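Local coordinates for galactose-binding-like protein (Bacteroides thetaiotaomicron, PDB 7M1B), which is of uncertain function but, as a SusE-like protein with a galactose-binding-like domain, probably binds carbohydrate and may help to degrade it, at residues Gly133-Lys145 against Asp177-Gln189. Residues are numbered along the deposited sequence; the frame is centred on the assembly and turned at random.
Sequences GGRNYLIFDVSTK and DFKVRVRDLYDNQ
Ile139, Asp141 and Ser143 pair antiparallel with Arg183, Arg181 and Lys179, each couple exchanging two backbone hydrogen bonds; the straightest, at 172°, runs 2.7 Å from Ser143 N to Lys179 O. In the non-hydrogen-bonded pairs between them, CA-H groups approach carbonyls instead, as Val182 CA does Ile139 O at 3.3 Å.

Apolar residues suit the face carrying Phe140, Val142, Val180 and Val182, which is buried. Val182 CG1 sits over the centre of the Phe140 ring, 4.1 Å from its centroid, a CH-pi contact, while Val180 CG1 approaches the ring edge. These are the two central strands of a four-stranded antiparallel sheet, and this face packs on strand 125-131 of a second, three-stranded sheet, giving a beta-sandwich in the DUF5126 region.

The other face is mostly polar, suiting its partial exposure, with Ile139 the apolar exception. Arg183 CG takes the crowded position between backbone N and carbonyl carbon (chi1 69°), and the extended chain carries NE to the syn lone pair of Asp141 OD2 at 3.1 Å, in the guanidinium plane; Thr156 holds OD1. Ile139 CG2 lies over one face of that guanidinium, toward its rim, 3.7 Å from Arg183 NH2. A leucine in place of Arg183 would probably leave Asp141 OD2 without its cationic mate. Farther along, Lys145 NZ forms a salt bridge with Asp177 OD2 at 3.0 Å, while Thr196 OG1 bonds Asp177 OD1.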
loop_
_atom_site.group_PDB
_atom_site.type_symbol
_atom_site.label_atom_id
_atom_site.label_comp_id
_atom_site.label_asym_id
_atom_site.label_seq_id
_atom_site.Cartn_x
_atom_site.Cartn_y
_atom_site.Cartn_z
ATOM N N GLY A 133 -13.280 3.862 -23.708
ATOM C CA GLY A 133 -12.218 3.744 -24.709
ATOM C C GLY A 133 -12.091 4.974 -25.616
ATOM O O GLY A 133 -11.033 5.184 -26.282
ATOM N N GLY A 134 -13.164 5.773 -25.712
ATOM C CA GLY A 134 -13.140 7.030 -26.444
ATOM C C GLY A 134 -12.558 8.233 -25.686
ATOM O O GLY A 134 -12.342 9.258 -26.358
ATOM N N ARG A 135 -12.309 8.126 -24.365
ATOM C CA ARG A 135 -11.844 9.267 -23.571
ATOM C C ARG A 135 -12.856 10.416 -23.687
ATOM O O ARG A 135 -12.561 11.632 -24.173
ATOM C CB ARG A 135 -10.405 9.643 -23.955
ATOM C CG ARG A 135 -9.393 8.498 -23.956
ATOM C CD ARG A 135 -8.710 8.554 -22.535
ATOM N NE ARG A 135 -8.715 9.925 -22.064
ATOM C CZ ARG A 135 -7.794 10.489 -21.267
ATOM N NH1 ARG A 135 -6.712 9.818 -20.868
ATOM N NH2 ARG A 135 -7.993 11.723 -20.840
ATOM N N ASN A 136 -14.124 10.004 -23.483
ATOM C CA ASN A 136 -15.173 11.004 -23.511
ATOM C C ASN A 136 -15.317 11.514 -22.091
ATOM O O ASN A 136 -14.868 10.898 -21.117
ATOM C CB ASN A 136 -16.499 10.452 -24.029
ATOM C CG ASN A 136 -16.381 10.116 -25.503
ATOM O OD1 ASN A 136 -16.186 8.949 -25.854
ATOM N ND2 ASN A 136 -16.376 11.157 -26.327
ATOM N N TYR A 137 -15.999 12.637 -21.994
ATOM C CA TYR A 137 -16.163 13.345 -20.740
ATOM C C TYR A 137 -17.482 12.940 -20.103
ATOM O O TYR A 137 -18.547 13.159 -20.623
ATOM C CB TYR A 137 -16.000 14.852 -20.916
ATOM C CG TYR A 137 -16.032 15.723 -19.681
ATOM C CD1 TYR A 137 -14.867 15.978 -18.968
ATOM C CD2 TYR A 137 -17.208 16.301 -19.226
ATOM C CE1 TYR A 137 -14.866 16.773 -17.829
ATOM C CE2 TYR A 137 -17.220 17.121 -18.106
ATOM C CZ TYR A 137 -16.045 17.390 -17.424
ATOM O OH TYR A 137 -16.081 18.157 -16.277
ATOM N N LEU A 138 -17.390 12.218 -18.977
ATOM C CA LEU A 138 -18.532 11.589 -18.323
ATOM C C LEU A 138 -18.634 12.221 -16.929
ATOM O O LEU A 138 -17.617 12.799 -16.509
ATOM C CB LEU A 138 -18.289 10.062 -18.279
ATOM C CG LEU A 138 -18.207 9.362 -19.653
ATOM C CD1 LEU A 138 -17.794 7.896 -19.442
ATOM C CD2 LEU A 138 -19.553 9.427 -20.408
ATOM N N ILE A 139 -19.861 12.268 -16.385
ATOM C CA ILE A 139 -20.185 12.793 -15.035
ATOM C C ILE A 139 -20.929 11.695 -14.284
ATOM O O ILE A 139 -21.991 11.230 -14.721
ATOM C CB ILE A 139 -21.054 14.069 -15.208
ATOM C CG1 ILE A 139 -20.585 14.918 -16.397
ATOM C CG2 ILE A 139 -21.087 14.915 -13.907
ATOM C CD1 ILE A 139 -19.265 15.626 -16.172
ATOM N N PHE A 140 -20.327 11.269 -13.176
ATOM C CA PHE A 140 -20.960 10.209 -12.422
ATOM C C PHE A 140 -21.605 10.810 -11.183
ATOM O O PHE A 140 -20.918 11.487 -10.426
ATOM C CB PHE A 140 -19.894 9.190 -12.028
ATOM C CG PHE A 140 -19.318 8.379 -13.166
ATOM C CD1 PHE A 140 -18.392 8.934 -14.055
ATOM C CD2 PHE A 140 -19.695 7.053 -13.362
ATOM C CE1 PHE A 140 -17.833 8.167 -15.069
ATOM C CE2 PHE A 140 -19.124 6.278 -14.366
ATOM C CZ PHE A 140 -18.190 6.827 -15.212
ATOM N N ASP A 141 -22.916 10.586 -11.008
ATOM C CA ASP A 141 -23.602 11.089 -9.820
ATOM C C ASP A 141 -23.888 9.885 -8.931
ATOM O O ASP A 141 -24.603 8.974 -9.361
ATOM C CB ASP A 141 -24.943 11.753 -10.171
ATOM C CG ASP A 141 -24.767 13.094 -10.858
ATOM O OD1 ASP A 141 -23.932 13.899 -10.354
ATOM O OD2 ASP A 141 -25.441 13.315 -11.906
ATOM N N VAL A 142 -23.353 9.881 -7.696
ATOM C CA VAL A 142 -23.441 8.671 -6.868
ATOM C C VAL A 142 -24.259 8.978 -5.603
ATOM O O VAL A 142 -23.889 9.934 -4.819
ATOM C CB VAL A 142 -22.066 8.089 -6.462
ATOM C CG1 VAL A 142 -22.251 6.860 -5.584
ATOM C CG2 VAL A 142 -21.219 7.757 -7.684
ATOM N N SER A 143 -25.406 8.274 -5.484
ATOM C CA SER A 143 -26.369 8.616 -4.443
ATOM C C SER A 143 -26.420 7.545 -3.365
ATOM O O SER A 143 -26.210 6.357 -3.634
ATOM C CB SER A 143 -27.748 8.866 -5.026
ATOM O OG SER A 143 -27.704 9.838 -6.065
ATOM N N THR A 144 -26.703 7.996 -2.139
ATOM C CA THR A 144 -27.034 7.089 -1.052
ATOM C C THR A 144 -28.254 7.674 -0.349
ATOM O O THR A 144 -28.616 8.830 -0.602
ATOM C CB THR A 144 -25.848 6.771 -0.119
ATOM O OG1 THR A 144 -25.478 7.978 0.568
ATOM C CG2 THR A 144 -24.638 6.212 -0.838
ATOM N N LYS A 145 -28.889 6.861 0.503
ATOM C CA LYS A 145 -30.118 7.267 1.169
ATOM C C LYS A 145 -29.779 8.066 2.437
ATOM O O LYS A 145 -28.778 7.701 3.098
ATOM C CB LYS A 145 -31.019 6.060 1.458
ATOM C CG LYS A 145 -31.686 5.418 0.243
ATOM C CD LYS A 145 -32.931 4.613 0.611
ATOM C CE LYS A 145 -33.444 3.723 -0.508
ATOM N NZ LYS A 145 -32.971 2.320 -0.397
ATOM N N ASP A 177 -27.344 0.765 0.365
ATOM C CA ASP A 177 -27.861 0.822 -0.987
ATOM C C ASP A 177 -27.208 2.007 -1.690
ATOM O O ASP A 177 -27.182 3.125 -1.136
ATOM C CB ASP A 177 -29.385 0.982 -0.909
ATOM C CG ASP A 177 -30.067 -0.122 -0.125
ATOM O OD1 ASP A 177 -29.603 -1.282 -0.214
ATOM O OD2 ASP A 177 -31.083 0.189 0.554
ATOM N N PHE A 178 -26.660 1.720 -2.880
ATOM C CA PHE A 178 -26.009 2.722 -3.705
ATOM C C PHE A 178 -26.753 2.847 -5.037
ATOM O O PHE A 178 -27.346 1.880 -5.539
ATOM C CB PHE A 178 -24.527 2.373 -3.915
ATOM C CG PHE A 178 -23.690 2.363 -2.654
ATOM C CD1 PHE A 178 -23.127 3.546 -2.175
ATOM C CD2 PHE A 178 -23.468 1.189 -1.938
ATOM C CE1 PHE A 178 -22.346 3.568 -1.029
ATOM C CE2 PHE A 178 -22.668 1.212 -0.805
ATOM C CZ PHE A 178 -22.131 2.397 -0.342
ATOM N N LYS A 179 -26.727 4.065 -5.584
ATOM C CA LYS A 179 -27.308 4.337 -6.895
ATOM C C LYS A 179 -26.302 5.175 -7.684
ATOM O O LYS A 179 -25.731 6.122 -7.094
ATOM C CB LYS A 179 -28.644 5.064 -6.685
ATOM C CG LYS A 179 -29.198 5.863 -7.854
ATOM C CD LYS A 179 -30.256 6.864 -7.416
ATOM C CE LYS A 179 -31.476 6.234 -6.770
ATOM N NZ LYS A 179 -32.711 7.003 -7.061
ATOM N N VAL A 180 -26.084 4.799 -8.971
ATOM C CA VAL A 180 -25.159 5.487 -9.860
ATOM C C VAL A 180 -25.864 5.862 -11.162
ATOM O O VAL A 180 -26.584 5.068 -11.779
ATOM C CB VAL A 180 -23.848 4.719 -10.170
ATOM C CG1 VAL A 180 -22.895 5.660 -10.960
ATOM C CG2 VAL A 180 -23.161 4.131 -8.924
ATOM N N ARG A 181 -25.666 7.104 -11.616
ATOM C CA ARG A 181 -26.143 7.545 -12.932
ATOM C C ARG A 181 -24.981 8.251 -13.622
ATOM O O ARG A 181 -24.172 8.904 -12.883
ATOM C CB ARG A 181 -27.351 8.473 -12.764
ATOM C CG ARG A 181 -28.689 7.787 -13.014
ATOM C CD ARG A 181 -29.854 8.749 -13.085
ATOM N NE ARG A 181 -30.561 8.557 -14.338
ATOM C CZ ARG A 181 -31.642 9.230 -14.711
ATOM N NH1 ARG A 181 -32.161 10.144 -13.909
ATOM N NH2 ARG A 181 -32.201 8.986 -15.884
ATOM N N VAL A 182 -24.865 8.081 -14.964
ATOM C CA VAL A 182 -23.802 8.695 -15.779
ATOM C C VAL A 182 -24.507 9.647 -16.736
ATOM O O VAL A 182 -25.516 9.253 -17.325
ATOM C CB VAL A 182 -22.955 7.648 -16.545
ATOM C CG1 VAL A 182 -21.621 8.283 -17.005
ATOM C CG2 VAL A 182 -22.598 6.450 -15.616
ATOM N N ARG A 183 -23.923 10.857 -16.884
ATOM C CA ARG A 183 -24.424 11.893 -17.812
ATOM C C ARG A 183 -23.262 12.546 -18.574
ATOM O O ARG A 183 -22.104 12.393 -18.175
ATOM C CB ARG A 183 -25.350 12.930 -17.136
ATOM C CG ARG A 183 -24.662 13.902 -16.134
ATOM C CD ARG A 183 -25.716 14.623 -15.306
ATOM N NE ARG A 183 -25.080 15.365 -14.210
ATOM C CZ ARG A 183 -24.481 16.549 -14.338
ATOM N NH1 ARG A 183 -24.420 17.131 -15.529
ATOM N NH2 ARG A 183 -23.937 17.134 -13.272
ATOM N N ASP A 184 -23.564 13.215 -19.706
ATOM C CA ASP A 184 -22.520 13.832 -20.536
ATOM C C ASP A 184 -22.824 15.330 -20.608
ATOM O O ASP A 184 -23.845 15.750 -20.022
ATOM C CB ASP A 184 -22.328 13.108 -21.878
ATOM C CG ASP A 184 -23.561 13.188 -22.818
ATOM O OD1 ASP A 184 -24.487 14.020 -22.590
ATOM O OD2 ASP A 184 -23.628 12.417 -23.815
ATOM N N LEU A 185 -21.937 16.093 -21.306
ATOM C CA LEU A 185 -22.056 17.545 -21.378
ATOM C C LEU A 185 -23.037 17.929 -22.494
ATOM O O LEU A 185 -23.193 19.112 -22.793
ATOM C CB LEU A 185 -20.669 18.132 -21.664
ATOM C CG LEU A 185 -19.823 18.488 -20.437
ATOM C CD1 LEU A 185 -18.458 19.021 -20.871
ATOM C CD2 LEU A 185 -20.557 19.521 -19.560
ATOM N N TYR A 186 -23.709 16.928 -23.070
ATOM C CA TYR A 186 -24.740 17.092 -24.080
ATOM C C TYR A 186 -26.137 16.878 -23.506
ATOM O O TYR A 186 -27.081 16.864 -24.269
ATOM C CB TYR A 186 -24.518 16.026 -25.150
ATOM C CG TYR A 186 -23.224 16.254 -25.884
ATOM C CD1 TYR A 186 -23.042 17.308 -26.743
ATOM C CD2 TYR A 186 -22.127 15.449 -25.657
ATOM C CE1 TYR A 186 -21.863 17.537 -27.427
ATOM C CE2 TYR A 186 -20.922 15.669 -26.308
ATOM C CZ TYR A 186 -20.794 16.708 -27.222
ATOM O OH TYR A 186 -19.601 16.927 -27.866
ATOM N N ASP A 187 -26.282 16.680 -22.189
ATOM C CA ASP A 187 -27.594 16.563 -21.556
ATOM C C ASP A 187 -28.192 15.157 -21.680
ATOM O O ASP A 187 -29.363 14.970 -21.362
ATOM C CB ASP A 187 -28.554 17.689 -21.973
ATOM C CG ASP A 187 -28.040 19.075 -21.616
ATOM O OD1 ASP A 187 -28.058 19.414 -20.418
ATOM O OD2 ASP A 187 -27.614 19.801 -22.540
ATOM N N ASN A 188 -27.397 14.157 -22.099
ATOM C CA ASN A 188 -27.870 12.770 -22.072
ATOM C C ASN A 188 -27.682 12.240 -20.640
ATOM O O ASN A 188 -26.814 12.775 -19.967
ATOM C CB ASN A 188 -27.091 11.916 -23.099
ATOM C CG ASN A 188 -27.172 12.422 -24.511
ATOM O OD1 ASN A 188 -28.266 12.644 -24.996
ATOM N ND2 ASN A 188 -26.033 12.627 -25.142
ATOM N N GLN A 189 -28.537 11.308 -20.149
ATOM C CA GLN A 189 -28.376 10.698 -18.810
ATOM C C GLN A 189 -28.861 9.252 -18.780
ATOM O O GLN A 189 -29.947 8.978 -19.308
ATOM C CB GLN A 189 -29.304 11.365 -17.775
ATOM C CG GLN A 189 -28.541 11.959 -16.587
ATOM C CD GLN A 189 -29.489 12.302 -15.464
ATOM O OE1 GLN A 189 -30.617 12.736 -15.689
ATOM N NE2 GLN A 189 -29.042 12.088 -14.236
HETATM O O HOH W 1 -26.997 8.911 -8.517
#